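Local structure of BILBO1_N domain-containing protein (Trypanosoma brucei equiperdum, 7A1I) at residues R54-D66 against Q79-P91. The protein is of unknown function but carries a BILBO1-type, ubiquitin-like N-terminal domain, the part modelled here, that probably serves in protein-protein binding. Residues are numbered along the deposited sequence; the frame is centred on the assembly and turned at random.
Sequences RAFAVNSAVVFND and QLLHNSQVYLFQP. With NA (sodium ion), chain E; NA (sodium ion), chain F.
In the ubiquitin-like fold of this N-terminal domain, strands 60-65 and 84-89 run antiparallel as neighbours in the mixed sheet, Ser-60 facing Phe-89, Ala-61 facing Leu-88, Val-62 facing Tyr-87 and Val-63 facing Val-86. Val-62 and Tyr-87 bind each other twice through the backbone, N to O and O to N, both at 2.9 Å and nearly straight. Outward from there, Phe-89 N donates to Ser-60 O and Phe-64 N to Gln-85 O; Asn-59 N adds a longer bond of 3.1 Å to Phe-89 O.

On the face with Ala-61, Val-63, Val-86 and Leu-88, Leu-88 reaches helix 32-50, touching Leu-36 and Ser-39. Here Leu-88 forks: CD2 lies against Ala-61 CB at 3.7 Å, while CD1 meets Val-58 CG2 at 3.5 Å and reaches the edge of the Phe-56 ring at CZ. On the other face, Val-62 CG2 packs alongside Tyr-87 CB, and both Val-62 methyls approach Phe-89 CE2. Phe-89 CG sits anti to its own carbonyl carbon (chi1 -66°), bringing CD2 beside Ser-60. The edge of the Tyr-87 ring, at CD1, lies over one face of the Phe-89 ring, and Tyr-87 OH is hydrogen-bonded to Asp-95 OD1.

Beyond the paired strands, Gln-90 extends across Phe-56, its amide tilted 51° from the ring and CD 3.4 Å from CE1. Its NE2 is held by Asp-13 O, and a water that donates to Gln-90 OE1 at 2.8 Å accepts from Arg-54 NE.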
ATOM      1  N   ARG A  54       3.239  -8.949 -15.682  1.00 59.27           N
ATOM      2  CA  ARG A  54       3.701  -7.567 -15.679  1.00 58.00           C
ATOM      3  C   ARG A  54       4.273  -7.194 -14.313  1.00 52.21           C
ATOM      4  O   ARG A  54       3.894  -7.745 -13.278  1.00 50.11           O
ATOM      5  CB  ARG A  54       2.574  -6.610 -16.056  1.00 61.35           C
ATOM      6  CG  ARG A  54       1.524  -6.434 -14.989  1.00 60.41           C
ATOM      7  CD  ARG A  54       0.360  -5.583 -15.491  1.00 56.85           C
ATOM      8  NE  ARG A  54      -0.677  -5.457 -14.469  1.00 58.72           N
ATOM      9  CZ  ARG A  54      -1.719  -6.274 -14.370  1.00 62.72           C
ATOM     10  NH1 ARG A  54      -1.864  -7.270 -15.235  1.00 68.43           N
ATOM     11  NH2 ARG A  54      -2.613  -6.098 -13.403  1.00 60.73           N
ATOM     12  N   ALA A  55       5.203  -6.254 -14.325  1.00 46.89           N
ATOM     13  CA  ALA A  55       5.833  -5.799 -13.095  1.00 47.42           C
ATOM     14  C   ALA A  55       4.928  -4.828 -12.343  1.00 44.57           C
ATOM     15  O   ALA A  55       4.086  -4.147 -12.933  1.00 43.44           O
ATOM     16  CB  ALA A  55       7.170  -5.124 -13.402  1.00 57.66           C
ATOM     17  N   PHE A  56       5.069  -4.815 -11.017  1.00 41.15           N
ATOM     18  CA  PHE A  56       4.417  -3.811 -10.190  1.00 40.45           C
ATOM     19  C   PHE A  56       5.324  -2.598 -10.015  1.00 38.85           C
ATOM     20  O   PHE A  56       6.520  -2.738  -9.742  1.00 39.88           O
ATOM     21  CB  PHE A  56       4.048  -4.386  -8.818  1.00 37.53           C
ATOM     22  CG  PHE A  56       3.516  -3.353  -7.875  1.00 36.46           C
ATOM     23  CD1 PHE A  56       2.156  -3.047  -7.850  1.00 37.22           C
ATOM     24  CD2 PHE A  56       4.380  -2.666  -7.020  1.00 38.99           C
ATOM     25  CE1 PHE A  56       1.671  -2.071  -6.994  1.00 37.73           C
ATOM     26  CE2 PHE A  56       3.905  -1.705  -6.166  1.00 35.72           C
ATOM     27  CZ  PHE A  56       2.544  -1.401  -6.148  1.00 38.22           C
ATOM     28  N   ALA A  57       4.748  -1.402 -10.130  1.00 38.87           N
ATOM     29  CA  ALA A  57       5.488  -0.189  -9.797  1.00 37.05           C
ATOM     30  C   ALA A  57       4.529   0.880  -9.288  1.00 39.28           C
ATOM     31  O   ALA A  57       3.344   0.899  -9.638  1.00 39.54           O
ATOM     32  CB  ALA A  57       6.276   0.349 -10.995  1.00 37.63           C
ATOM     33  N   VAL A  58       5.055   1.780  -8.461  1.00 38.65           N
ATOM     34  CA  VAL A  58       4.286   2.896  -7.917  1.00 38.72           C
ATOM     35  C   VAL A  58       4.555   4.140  -8.747  1.00 39.44           C
ATOM     36  O   VAL A  58       5.720   4.505  -8.967  1.00 45.87           O
ATOM     37  CB  VAL A  58       4.638   3.145  -6.440  1.00 40.49           C
ATOM     38  CG1 VAL A  58       3.879   4.361  -5.900  1.00 41.26           C
ATOM     39  CG2 VAL A  58       4.322   1.921  -5.617  1.00 42.98           C
ATOM     40  N   ASN A  59       3.488   4.804  -9.216  1.00 36.33           N
ATOM     41  CA  ASN A  59       3.681   6.138  -9.773  1.00 42.69           C
ATOM     42  C   ASN A  59       3.007   7.242  -8.957  1.00 43.37           C
ATOM     43  O   ASN A  59       3.245   8.424  -9.243  1.00 41.82           O
ATOM     44  CB  ASN A  59       3.268   6.201 -11.266  1.00 45.45           C
ATOM     45  CG  ASN A  59       1.774   6.097 -11.501  1.00 46.13           C
ATOM     46  OD1 ASN A  59       1.026   5.576 -10.682  1.00 44.70           O
ATOM     47  ND2 ASN A  59       1.341   6.573 -12.666  1.00 48.00           N
ATOM     48  N   SER A  60       2.244   6.894  -7.917  1.00 45.63           N
ATOM     49  CA  SER A  60       1.664   7.866  -6.987  1.00 47.65           C
ATOM     50  C   SER A  60       1.260   7.152  -5.698  1.00 44.90           C
ATOM     51  O   SER A  60       0.893   5.981  -5.727  1.00 43.84           O
ATOM     52  CB  SER A  60       0.444   8.560  -7.613  1.00 52.51           C
ATOM     53  OG  SER A  60      -0.086   9.524  -6.724  1.00 60.92           O
ATOM     54  N   ALA A  61       1.370   7.838  -4.553  1.00 38.48           N
ATOM     55  CA  ALA A  61       0.994   7.245  -3.267  1.00 37.22           C
ATOM     56  C   ALA A  61       0.116   8.180  -2.437  1.00 39.71           C
ATOM     57  O   ALA A  61       0.340   9.393  -2.429  1.00 44.33           O
ATOM     58  CB  ALA A  61       2.239   6.856  -2.458  1.00 38.99           C
ATOM     59  N   VAL A  62      -0.878   7.621  -1.726  1.00 38.59           N
ATOM     60  CA  VAL A  62      -1.713   8.407  -0.819  1.00 37.86           C
ATOM     61  C   VAL A  62      -1.826   7.693   0.521  1.00 39.35           C
ATOM     62  O   VAL A  62      -1.616   6.486   0.635  1.00 37.73           O
ATOM     63  CB  VAL A  62      -3.129   8.694  -1.385  1.00 38.77           C
ATOM     64  CG1 VAL A  62      -3.057   9.677  -2.537  1.00 39.83           C
ATOM     65  CG2 VAL A  62      -3.836   7.385  -1.787  1.00 35.20           C
ATOM     66  N   VAL A  63      -2.158   8.459   1.555  1.00 38.52           N
ATOM     67  CA  VAL A  63      -2.327   7.909   2.892  1.00 39.64           C
ATOM     68  C   VAL A  63      -3.632   8.442   3.459  1.00 40.78           C
ATOM     69  O   VAL A  63      -3.979   9.613   3.256  1.00 41.93           O
ATOM     70  CB  VAL A  63      -1.128   8.215   3.818  1.00 41.94           C
ATOM     71  CG1 VAL A  63      -0.866   9.742   3.943  1.00 44.03           C
ATOM     72  CG2 VAL A  63      -1.331   7.585   5.197  1.00 43.68           C
ATOM     73  N   PHE A  64      -4.384   7.572   4.127  1.00 41.11           N
ATOM     74  CA  PHE A  64      -5.686   7.974   4.640  1.00 42.78           C
ATOM     75  C   PHE A  64      -5.527   8.760   5.936  1.00 45.71           C
ATOM     76  O   PHE A  64      -4.853   8.312   6.867  1.00 46.87           O
ATOM     77  CB  PHE A  64      -6.595   6.765   4.861  1.00 42.92           C
ATOM     78  CG  PHE A  64      -8.014   7.142   5.201  1.00 45.11           C
ATOM     79  CD1 PHE A  64      -8.522   6.931   6.474  1.00 48.12           C
ATOM     80  CD2 PHE A  64      -8.833   7.716   4.239  1.00 44.88           C
ATOM     81  CE1 PHE A  64      -9.835   7.278   6.778  1.00 50.82           C
ATOM     82  CE2 PHE A  64     -10.139   8.078   4.537  1.00 47.71           C
ATOM     83  CZ  PHE A  64     -10.642   7.853   5.807  1.00 50.67           C
ATOM     84  N   ASN A  65      -6.181   9.914   6.002  1.00 47.92           N
ATOM     85  CA  ASN A  65      -6.126  10.812   7.146  1.00 55.21           C
ATOM     86  C   ASN A  65      -7.398  10.589   7.952  1.00 56.85           C
ATOM     87  O   ASN A  65      -8.504  10.813   7.452  1.00 57.61           O
ATOM     88  CB  ASN A  65      -6.005  12.267   6.679  1.00 54.62           C
ATOM     89  CG  ASN A  65      -5.626  13.233   7.801  1.00 56.21           C
ATOM     90  OD1 ASN A  65      -5.738  12.919   8.984  1.00 61.16           O
ATOM     91  ND2 ASN A  65      -5.153  14.411   7.422  1.00 57.70           N
ATOM     92  N   ASP A  66      -7.229  10.151   9.198  1.00 59.14           N
ATOM     93  CA  ASP A  66      -8.371   9.872  10.058  1.00 66.65           C
ATOM     94  C   ASP A  66      -9.118  11.147  10.446  1.00 74.68           C
ATOM     95  O   ASP A  66     -10.352  11.144  10.524  1.00 75.07           O
ATOM     96  CB  ASP A  66      -7.890   9.151  11.319  1.00 78.52           C
ATOM     97  CG  ASP A  66      -7.137   7.859  11.019  1.00 92.70           C
ATOM     98  OD1 ASP A  66      -7.381   7.240   9.957  1.00 71.09           O
ATOM     99  OD2 ASP A  66      -6.274   7.477  11.844  1.00 90.36           O
ATOM    100  N   GLN A  79       3.885  11.619   8.032  1.00 42.86           N
ATOM    101  CA  GLN A  79       2.538  11.149   7.746  1.00 46.53           C
ATOM    102  C   GLN A  79       2.335   9.680   8.102  1.00 49.53           C
ATOM    103  O   GLN A  79       1.190   9.204   8.079  1.00 47.60           O
ATOM    104  CB  GLN A  79       2.212  11.360   6.268  1.00 44.82           C
ATOM    105  CG  GLN A  79       2.060  12.811   5.844  1.00 45.18           C
ATOM    106  CD  GLN A  79       1.876  12.917   4.343  1.00 47.58           C
ATOM    107  OE1 GLN A  79       2.856  12.902   3.583  1.00 42.85           O
ATOM    108  NE2 GLN A  79       0.612  12.995   3.896  1.00 52.12           N
ATOM    109  N   LEU A  80       3.402   8.939   8.389  1.00 47.93           N
ATOM    110  CA  LEU A  80       3.278   7.503   8.626  1.00 52.27           C
ATOM    111  C   LEU A  80       3.117   7.274  10.123  1.00 64.45           C
ATOM    112  O   LEU A  80       4.082   7.026  10.852  1.00 60.88           O
ATOM    113  CB  LEU A  80       4.471   6.756   8.043  1.00 48.04           C
ATOM    114  CG  LEU A  80       4.458   6.844   6.512  1.00 42.01           C
ATOM    115  CD1 LEU A  80       5.615   6.074   5.873  1.00 41.57           C
ATOM    116  CD2 LEU A  80       3.113   6.364   5.951  1.00 43.06           C
ATOM    117  N   LEU A  81       1.867   7.353  10.579  1.00 67.71           N
ATOM    118  CA  LEU A  81       1.493   7.073  11.957  1.00 67.78           C
ATOM    119  C   LEU A  81       1.114   5.600  12.111  1.00 61.70           C
ATOM    120  O   LEU A  81       0.953   4.864  11.137  1.00 50.51           O
ATOM    121  CB  LEU A  81       0.315   7.955  12.380  1.00 70.36           C
ATOM    122  CG  LEU A  81       0.377   9.446  12.029  1.00 76.39           C
ATOM    123  CD1 LEU A  81      -0.877  10.178  12.509  1.00 72.47           C
ATOM    124  CD2 LEU A  81       1.640  10.094  12.570  1.00 58.36           C
ATOM    125  N   HIS A  82       0.943   5.176  13.358  1.00 63.78           N
ATOM    126  CA  HIS A  82       0.525   3.807  13.612  1.00 62.54           C
ATOM    127  C   HIS A  82      -0.835   3.535  12.983  1.00 62.30           C
ATOM    128  O   HIS A  82      -1.701   4.411  12.922  1.00 64.59           O
ATOM    129  CB  HIS A  82       0.494   3.522  15.115  1.00 73.36           C
ATOM    130  CG  HIS A  82       0.158   2.100  15.446  1.00 79.06           C
ATOM    131  ND1 HIS A  82       0.649   1.031  14.725  1.00 73.72           N
ATOM    132  CD2 HIS A  82      -0.592   1.569  16.441  1.00 84.12           C
ATOM    133  CE1 HIS A  82       0.197  -0.095  15.247  1.00 80.61           C
ATOM    134  NE2 HIS A  82      -0.555   0.203  16.292  1.00 89.93           N
ATOM    135  N   ASN A  83      -0.989   2.325  12.449  1.00 61.21           N
ATOM    136  CA  ASN A  83      -2.225   1.864  11.823  1.00 70.50           C
ATOM    137  C   ASN A  83      -2.596   2.689  10.602  1.00 59.16           C
ATOM    138  O   ASN A  83      -3.766   2.698  10.196  1.00 56.40           O
ATOM    139  CB  ASN A  83      -3.395   1.848  12.817  1.00 80.94           C
ATOM    140  CG  ASN A  83      -3.331   0.679  13.779  1.00 78.06           C
ATOM    141  OD1 ASN A  83      -2.720  -0.351  13.482  1.00 83.71           O
ATOM    142  ND2 ASN A  83      -3.968   0.828  14.938  1.00 82.66           N
ATOM    143  N   SER A  84      -1.629   3.375   9.996  1.00 46.96           N
ATOM    144  CA  SER A  84      -1.919   4.102   8.771  1.00 45.55           C
ATOM    145  C   SER A  84      -2.262   3.140   7.639  1.00 39.54           C
ATOM    146  O   SER A  84      -1.774   2.007   7.578  1.00 41.89           O
ATOM    147  CB  SER A  84      -0.734   4.985   8.372  1.00 49.26           C
ATOM    148  OG  SER A  84      -0.661   6.139   9.199  1.00 57.74           O
ATOM    149  N   GLN A  85      -3.129   3.602   6.739  1.00 38.41           N
ATOM    150  CA  GLN A  85      -3.473   2.868   5.526  1.00 36.58           C
ATOM    151  C   GLN A  85      -2.938   3.663   4.341  1.00 34.65           C
ATOM    152  O   GLN A  85      -3.337   4.816   4.122  1.00 35.07           O
ATOM    153  CB  GLN A  85      -4.986   2.649   5.384  1.00 37.60           C
ATOM    154  CG  GLN A  85      -5.360   1.918   4.103  1.00 36.13           C
ATOM    155  CD  GLN A  85      -4.972   0.422   4.133  1.00 35.71           C
ATOM    156  OE1 GLN A  85      -5.422  -0.328   4.999  1.00 37.29           O
ATOM    157  NE2 GLN A  85      -4.118   0.010   3.206  1.00 33.81           N
ATOM    158  N   VAL A  86      -2.043   3.052   3.599  1.00 36.18           N
ATOM    159  CA  VAL A  86      -1.483   3.618   2.382  1.00 33.56           C
ATOM    160  C   VAL A  86      -2.129   2.961   1.175  1.00 31.82           C
ATOM    161  O   VAL A  86      -2.501   1.773   1.212  1.00 34.30           O
ATOM    162  CB  VAL A  86       0.046   3.428   2.374  1.00 32.32           C
ATOM    163  CG1 VAL A  86       0.641   3.800   1.019  1.00 31.12           C
ATOM    164  CG2 VAL A  86       0.665   4.325   3.464  1.00 37.46           C
ATOM    165  N   TYR A  87      -2.274   3.737   0.096  1.00 36.78           N
ATOM    166  CA  TYR A  87      -2.723   3.209  -1.188  1.00 35.33           C
ATOM    167  C   TYR A  87      -1.735   3.627  -2.264  1.00 34.10           C
ATOM    168  O   TYR A  87      -1.392   4.811  -2.369  1.00 36.15           O
ATOM    169  CB  TYR A  87      -4.136   3.697  -1.563  1.00 36.74           C
ATOM    170  CG  TYR A  87      -4.723   2.942  -2.733  1.00 39.54           C
ATOM    171  CD1 TYR A  87      -4.696   3.472  -4.027  1.00 41.14           C
ATOM    172  CD2 TYR A  87      -5.325   1.699  -2.544  1.00 41.65           C
ATOM    173  CE1 TYR A  87      -5.249   2.765  -5.103  1.00 38.90           C
ATOM    174  CE2 TYR A  87      -5.867   0.985  -3.612  1.00 41.72           C
ATOM    175  CZ  TYR A  87      -5.821   1.512  -4.878  1.00 41.35           C
ATOM    176  OH  TYR A  87      -6.381   0.807  -5.926  1.00 42.29           O
ATOM    177  N   LEU A  88      -1.314   2.660  -3.083  1.00 35.24           N
ATOM    178  CA  LEU A  88      -0.347   2.872  -4.152  1.00 33.98           C
ATOM    179  C   LEU A  88      -1.049   2.814  -5.502  1.00 35.83           C
ATOM    180  O   LEU A  88      -1.728   1.823  -5.817  1.00 38.54           O
ATOM    181  CB  LEU A  88       0.778   1.836  -4.095  1.00 33.20           C
ATOM    182  CG  LEU A  88       1.515   1.794  -2.756  1.00 36.28           C
ATOM    183  CD1 LEU A  88       2.624   0.733  -2.762  1.00 34.92           C
ATOM    184  CD2 LEU A  88       2.076   3.181  -2.394  1.00 34.97           C
ATOM    185  N   PHE A  89      -0.942   3.899  -6.263  1.00 35.18           N
ATOM    186  CA  PHE A  89      -1.391   3.919  -7.645  1.00 36.85           C
ATOM    187  C   PHE A  89      -0.297   3.359  -8.544  1.00 36.87           C
ATOM    188  O   PHE A  89       0.897   3.465  -8.242  1.00 34.41           O
ATOM    189  CB  PHE A  89      -1.763   5.341  -8.073  1.00 40.18           C
ATOM    190  CG  PHE A  89      -2.951   5.886  -7.355  1.00 43.73           C
ATOM    191  CD1 PHE A  89      -4.226   5.395  -7.632  1.00 46.01           C
ATOM    192  CD2 PHE A  89      -2.806   6.881  -6.391  1.00 44.52           C
ATOM    193  CE1 PHE A  89      -5.333   5.881  -6.967  1.00 53.19           C
ATOM    194  CE2 PHE A  89      -3.916   7.385  -5.729  1.00 48.03           C
ATOM    195  CZ  PHE A  89      -5.189   6.876  -6.017  1.00 48.24           C
ATOM    196  N   GLN A  90      -0.713   2.738  -9.649  1.00 37.56           N
ATOM    197  CA  GLN A  90       0.214   2.172 -10.616  1.00 38.27           C
ATOM    198  C   GLN A  90       0.040   2.813 -11.986  1.00 40.70           C
ATOM    199  O   GLN A  90      -1.042   3.306 -12.319  1.00 43.69           O
ATOM    200  CB  GLN A  90       0.013   0.656 -10.762  1.00 39.91           C
ATOM    201  CG  GLN A  90       0.108  -0.142  -9.483  1.00 40.46           C
ATOM    202  CD  GLN A  90      -0.385  -1.565  -9.693  1.00 41.08           C
ATOM    203  OE1 GLN A  90       0.153  -2.292 -10.530  1.00 38.50           O
ATOM    204  NE2 GLN A  90      -1.418  -1.963  -8.953  1.00 46.18           N
ATOM    205  N   PRO A  91       1.073   2.794 -12.820  1.00 40.16           N
ATOM    206  CA  PRO A  91       0.887   3.156 -14.228  1.00 45.45           C
ATOM    207  C   PRO A  91       0.188   2.030 -14.985  1.00 45.75           C
ATOM    208  O   PRO A  91       0.168   0.881 -14.547  1.00 41.42           O
ATOM    209  CB  PRO A  91       2.320   3.353 -14.727  1.00 44.93           C
ATOM    210  CG  PRO A  91       3.125   2.405 -13.882  1.00 44.07           C
ATOM    211  CD  PRO A  91       2.476   2.430 -12.523  1.00 41.27           C
TER
HETATM  212 NA    NA E 201      -2.102   6.077 -12.238  1.00 68.09          NA
HETATM  213 NA    NA F 202      -3.056   8.738   9.129  1.00 68.82          NA
HETATM  214  O   HOH W   1      -1.567  -3.411 -12.464  1.00 47.14           O
HETATM  215  O   HOH W   2       2.057  -1.825 -11.975  1.00 33.01           O
HETATM  216  O   HOH W   3      -4.370   5.853   7.654  1.00 41.24           O
HETATM  217  O   HOH W   4      -1.294   7.490 -10.780  1.00 47.44           O